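Local coordinates for lovastatin nonaketide synthase mokA (Monascus pilosus, PDB 6AD3), which catalyses, as a whole synthase, the iterative nine-step assembly of the lovastatin polyketide, and is represented here by its condensation domain, at residues 234-246 with 356-369. The protein carries 1 engineered substitution. Residues are numbered along the deposited sequence; the frame is centred on the assembly and turned at random.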
loop_
_atom_site.group_PDB
_atom_site.type_symbol
_atom_site.label_atom_id
_atom_site.label_comp_id
_atom_site.label_asym_id
_atom_site.label_seq_id
_atom_site.Cartn_x
_atom_site.Cartn_y
_atom_site.Cartn_z
ATOM N N LYS A 234 -19.784 18.352 10.388
ATOM C CA LYS A 234 -19.082 19.596 10.061
ATOM C C LYS A 234 -17.599 19.513 10.410
ATOM O O LYS A 234 -16.769 20.127 9.760
ATOM C CB LYS A 234 -19.700 20.761 10.841
ATOM C CG LYS A 234 -19.324 22.124 10.294
ATOM C CD LYS A 234 -19.662 22.234 8.804
ATOM C CE LYS A 234 -19.689 23.682 8.331
ATOM N NZ LYS A 234 -20.704 24.468 9.083
ATOM N N HIS A 235 -17.287 18.794 11.479
ATOM C CA HIS A 235 -15.918 18.634 11.928
ATOM C C HIS A 235 -15.185 17.762 10.922
ATOM O O HIS A 235 -15.598 16.625 10.668
ATOM C CB HIS A 235 -15.872 17.961 13.303
ATOM C CG HIS A 235 -14.500 17.509 13.700
ATOM N ND1 HIS A 235 -13.420 18.365 13.729
ATOM C CD2 HIS A 235 -14.011 16.273 13.987
ATOM C CE1 HIS A 235 -12.319 17.680 13.994
ATOM N NE2 HIS A 235 -12.660 16.416 14.206
ATOM N N VAL A 236 -14.053 18.252 10.403
ATOM C CA VAL A 236 -13.210 17.438 9.482
ATOM C C VAL A 236 -11.785 17.454 9.970
ATOM O O VAL A 236 -11.196 18.529 10.139
ATOM C CB VAL A 236 -13.268 18.008 8.016
ATOM C CG1 VAL A 236 -12.371 17.200 7.059
ATOM C CG2 VAL A 236 -14.684 18.015 7.511
ATOM N N PRO A 237 -11.224 16.291 10.256
ATOM C CA PRO A 237 -9.841 16.253 10.665
ATOM C C PRO A 237 -8.910 16.464 9.478
ATOM O O PRO A 237 -8.863 15.654 8.560
ATOM C CB PRO A 237 -9.687 14.861 11.271
ATOM C CG PRO A 237 -10.733 14.052 10.636
ATOM C CD PRO A 237 -11.870 14.968 10.330
ATOM N N GLN A 238 -8.212 17.586 9.460
ATOM C CA GLN A 238 -7.490 17.943 8.271
ATOM C C GLN A 238 -6.071 17.355 8.325
ATOM O O GLN A 238 -5.419 17.327 9.396
ATOM C CB GLN A 238 -7.438 19.458 8.121
ATOM C CG GLN A 238 -8.825 20.109 8.038
ATOM C CD GLN A 238 -9.524 19.814 6.752
ATOM O OE1 GLN A 238 -8.953 19.173 5.836
ATOM N NE2 GLN A 238 -10.731 20.372 6.598
ATOM N N PHE A 239 -5.535 17.035 7.139
ATOM C CA PHE A 239 -4.264 16.297 7.049
ATOM C C PHE A 239 -3.120 17.021 7.713
ATOM O O PHE A 239 -2.377 16.445 8.493
ATOM C CB PHE A 239 -3.932 16.014 5.593
ATOM C CG PHE A 239 -2.671 15.263 5.411
ATOM C CD1 PHE A 239 -2.602 13.933 5.795
ATOM C CD2 PHE A 239 -1.494 15.946 5.168
ATOM C CE1 PHE A 239 -1.399 13.224 5.696
ATOM C CE2 PHE A 239 -0.294 15.254 5.028
ATOM C CZ PHE A 239 -0.249 13.897 5.296
ATOM N N ALA A 240 -2.961 18.320 7.428
ATOM C CA ALA A 240 -1.794 19.041 7.964
ATOM C C ALA A 240 -1.788 19.053 9.464
ATOM O O ALA A 240 -0.720 18.991 10.077
ATOM C CB ALA A 240 -1.744 20.458 7.416
ATOM N N ASP A 241 -2.962 19.250 10.065
ATOM C CA ASP A 241 -3.090 19.219 11.533
ATOM C C ASP A 241 -2.577 17.885 12.102
ATOM O O ASP A 241 -1.716 17.848 13.007
ATOM C CB ASP A 241 -4.545 19.488 11.939
ATOM C CG ASP A 241 -4.994 20.917 11.567
ATOM O OD1 ASP A 241 -4.140 21.800 11.613
ATOM O OD2 ASP A 241 -6.182 21.155 11.265
ATOM N N LEU A 242 -3.020 16.796 11.508
ATOM C CA LEU A 242 -2.605 15.475 11.978
ATOM C C LEU A 242 -1.139 15.222 11.714
ATOM O O LEU A 242 -0.432 14.655 12.566
ATOM C CB LEU A 242 -3.467 14.383 11.340
ATOM C CG LEU A 242 -4.911 14.366 11.785
ATOM C CD1 LEU A 242 -5.713 13.385 10.951
ATOM C CD2 LEU A 242 -5.024 14.043 13.267
ATOM N N ALA A 243 -0.658 15.634 10.545
ATOM C CA ALA A 243 0.764 15.424 10.181
ATOM C C ALA A 243 1.710 16.236 11.103
ATOM O O ALA A 243 2.759 15.739 11.534
ATOM C CB ALA A 243 1.007 15.777 8.725
ATOM N N THR A 244 1.278 17.438 11.495
ATOM C CA THR A 244 2.076 18.255 12.381
ATOM C C THR A 244 2.196 17.637 13.761
ATOM O O THR A 244 3.300 17.633 14.345
ATOM C CB THR A 244 1.540 19.697 12.453
ATOM O OG1 THR A 244 1.558 20.253 11.133
ATOM C CG2 THR A 244 2.401 20.574 13.371
ATOM N N ARG A 245 1.122 17.025 14.250
ATOM C CA ARG A 245 1.175 16.364 15.540
ATOM C C ARG A 245 2.170 15.213 15.547
ATOM O O ARG A 245 2.909 14.980 16.519
ATOM C CB ARG A 245 -0.198 15.866 15.973
ATOM C CG ARG A 245 -1.135 16.976 16.413
ATOM C CD ARG A 245 -2.373 16.428 17.104
ATOM N NE ARG A 245 -2.717 17.230 18.279
ATOM C CZ ARG A 245 -3.957 17.551 18.642
ATOM N NH1 ARG A 245 -4.999 17.136 17.930
ATOM N NH2 ARG A 245 -4.157 18.296 19.721
ATOM N N GLN A 246 2.248 14.515 14.430
ATOM C CA GLN A 246 3.172 13.425 14.311
ATOM C C GLN A 246 4.613 13.933 14.253
ATOM O O GLN A 246 5.519 13.408 14.915
ATOM C CB GLN A 246 2.839 12.641 13.026
ATOM C CG GLN A 246 3.634 11.372 12.850
ATOM C CD GLN A 246 3.273 10.700 11.536
ATOM O OE1 GLN A 246 3.338 11.331 10.485
ATOM N NE2 GLN A 246 2.674 9.519 11.628
ATOM N N ASN A 356 -1.490 3.109 10.039
ATOM C CA ASN A 356 -1.072 4.181 10.944
ATOM C C ASN A 356 -2.246 5.132 11.275
ATOM O O ASN A 356 -2.075 6.313 11.390
ATOM C CB ASN A 356 0.145 4.943 10.409
ATOM C CG ASN A 356 1.018 5.532 11.519
ATOM O OD1 ASN A 356 1.994 6.215 11.249
ATOM N ND2 ASN A 356 0.677 5.259 12.752
ATOM N N ARG A 357 -3.438 4.574 11.378
ATOM C CA ARG A 357 -4.597 5.319 11.817
ATOM C C ARG A 357 -5.087 4.655 13.098
ATOM O O ARG A 357 -5.516 3.526 13.075
ATOM C CB ARG A 357 -5.670 5.282 10.744
ATOM C CG ARG A 357 -5.300 6.030 9.477
ATOM C CD ARG A 357 -6.249 5.683 8.358
ATOM N NE ARG A 357 -5.867 6.163 7.034
ATOM C CZ ARG A 357 -6.431 7.200 6.429
ATOM N NH1 ARG A 357 -7.366 7.891 7.039
ATOM N NH2 ARG A 357 -6.061 7.553 5.214
ATOM N N THR A 358 -5.007 5.421 14.178
ATOM C CA THR A 358 -5.004 4.961 15.551
ATOM C C THR A 358 -6.086 5.597 16.453
ATOM O O THR A 358 -6.077 5.389 17.661
ATOM C CB THR A 358 -3.604 5.231 16.187
ATOM O OG1 THR A 358 -3.512 6.576 16.654
ATOM C CG2 THR A 358 -2.493 5.076 15.182
ATOM N N ASN A 359 -6.957 6.412 15.879
ATOM C CA ASN A 359 -8.026 7.062 16.607
ATOM C C ASN A 359 -9.096 7.565 15.647
ATOM O O ASN A 359 -8.934 7.495 14.454
ATOM C CB ASN A 359 -7.512 8.168 17.506
ATOM C CG ASN A 359 -6.945 9.325 16.738
ATOM O OD1 ASN A 359 -7.475 9.728 15.734
ATOM N ND2 ASN A 359 -5.856 9.853 17.212
ATOM N N VAL A 360 -10.192 8.054 16.192
ATOM C CA VAL A 360 -11.351 8.359 15.396
ATOM C C VAL A 360 -10.995 9.341 14.289
ATOM O O VAL A 360 -11.378 9.150 13.167
ATOM C CB VAL A 360 -12.400 9.026 16.319
ATOM C CG1 VAL A 360 -13.522 9.698 15.555
ATOM C CG2 VAL A 360 -12.928 8.017 17.314
ATOM N N ASP A 361 -10.272 10.390 14.628
ATOM C CA ASP A 361 -9.941 11.391 13.637
ATOM C C ASP A 361 -9.005 10.861 12.548
ATOM O O ASP A 361 -9.212 11.117 11.396
ATOM C CB ASP A 361 -9.391 12.638 14.290
ATOM C CG ASP A 361 -10.496 13.565 14.807
ATOM O OD1 ASP A 361 -11.672 13.334 14.563
ATOM O OD2 ASP A 361 -10.168 14.550 15.444
ATOM N N GLU A 362 -7.992 10.103 12.942
ATOM C CA GLU A 362 -7.077 9.505 11.980
ATOM C C GLU A 362 -7.782 8.570 11.019
ATOM O O GLU A 362 -7.443 8.497 9.875
ATOM C CB GLU A 362 -5.963 8.728 12.690
ATOM C CG GLU A 362 -5.075 9.620 13.523
ATOM C CD GLU A 362 -4.038 8.841 14.357
ATOM O OE1 GLU A 362 -3.163 9.524 14.901
ATOM O OE2 GLU A 362 -4.271 7.646 14.699
ATOM N N LEU A 363 -8.778 7.832 11.508
ATOM C CA LEU A 363 -9.525 6.941 10.652
ATOM C C LEU A 363 -10.370 7.681 9.625
ATOM O O LEU A 363 -10.559 7.173 8.529
ATOM C CB LEU A 363 -10.428 6.028 11.477
ATOM C CG LEU A 363 -9.694 4.990 12.302
ATOM C CD1 LEU A 363 -10.659 4.425 13.380
ATOM C CD2 LEU A 363 -9.189 3.860 11.411
ATOM N N ALA A 364 -10.912 8.847 10.008
ATOM C CA ALA A 364 -11.850 9.615 9.162
ATOM C C ALA A 364 -11.145 10.554 8.180
ATOM O O ALA A 364 -11.715 10.960 7.180
ATOM C CB ALA A 364 -12.809 10.401 10.043
ATOM N N GLY A 365 -9.882 10.815 8.426
ATOM C CA GLY A 365 -9.143 11.813 7.658
ATOM C C GLY A 365 -8.796 11.316 6.245
ATOM O O GLY A 365 -8.745 10.112 5.975
ATOM N N MET A 366 -8.509 12.259 5.369
ATOM C CA MET A 366 -7.979 11.973 4.061
ATOM C C MET A 366 -6.491 12.293 4.037
ATOM O O MET A 366 -6.028 13.211 4.712
ATOM C CB MET A 366 -8.696 12.818 2.994
ATOM C CG MET A 366 -10.198 12.671 2.947
ATOM S SD MET A 366 -10.697 10.993 2.446
ATOM C CE MET A 366 -12.461 11.250 2.257
ATOM N N GLY A 367 -5.753 11.534 3.236
ATOM C CA GLY A 367 -4.381 11.823 2.919
ATOM C C GLY A 367 -3.522 10.564 3.008
ATOM O O GLY A 367 -4.042 9.431 2.963
ATOM N N PHE A 368 -2.214 10.767 3.029
ATOM C CA PHE A 368 -1.241 9.692 2.933
ATOM C C PHE A 368 -0.693 9.361 4.316
ATOM O O PHE A 368 0.187 10.055 4.816
ATOM C CB PHE A 368 -0.111 10.089 1.981
ATOM C CG PHE A 368 1.035 9.134 1.942
ATOM C CD1 PHE A 368 0.836 7.773 2.053
ATOM C CD2 PHE A 368 2.339 9.605 1.759
ATOM C CE1 PHE A 368 1.890 6.881 1.919
ATOM C CE2 PHE A 368 3.397 8.709 1.637
ATOM C CZ PHE A 368 3.172 7.351 1.753
ATOM N N PHE A 369 -1.322 8.386 4.975
ATOM C CA PHE A 369 -0.975 8.011 6.366
ATOM C C PHE A 369 -0.229 6.700 6.425
ATOM O O PHE A 369 0.447 6.437 7.403
ATOM C CB PHE A 369 -2.217 7.873 7.219
ATOM C CG PHE A 369 -2.897 9.178 7.512
ATOM C CD1 PHE A 369 -2.467 9.968 8.566
ATOM C CD2 PHE A 369 -3.928 9.655 6.697
ATOM C CE1 PHE A 369 -3.117 11.164 8.855
ATOM C CE2 PHE A 369 -4.573 10.843 6.993
ATOM C CZ PHE A 369 -4.192 11.579 8.079
HETATM O O HOH W 1 -6.563 13.951 7.546
#
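Phe239 turns the edge of its ring to one face of Phe369. The pair is an edge-to-face stack, with centroids 5.2 Å apart and planes at 70°. It sits where residues 356-369, joining two adjacent strands of the C-terminal sheet, cross to the N-terminal half; this is probably the floor loop of the condensation-domain fold. Phe239 CG is anti to the backbone N (chi1 -180°), which carries the ring from the first turn of helix 239-251 alongside Gly367. Phe239 CE1 also has Phe368 O at the ring edge, 3.7 Å away.

One turn on, Leu242 reaches Phe369 with a single branch, CD1, 3.7 Å from Phe369 CZ. The two side chains cross at about a right angle. Pro237 sets the CB-CG edge of its ring against Asp361 of the short helix 360-364, its CG 3.4 Å from Asp361 O.

Two residues before the proline, His235 NE2 donates to Asp361 OD1 at 3.3 Å, within the imidazole plane. A weak bond from NE2 to Asp361 OD2 makes the grip forked. Ring and carboxylate are twisted 43° apart.

Arg357 ties the loop to itself. Its NH1 bonds Glu362 O and Gly365 O, the latter nearly straight. Its NH2 pairs with Asp212, which corresponds to the aspartate of the HHxxxDG motif, here with Arg208 at the second histidine position. Phe369 CD2 lies over one guanidinium face, and Phe369 N also bonds Asp212. Water 1 bridges the two backbones, donating to Pro237 O and to Met366 O, each 3.0 Å from the water oxygen.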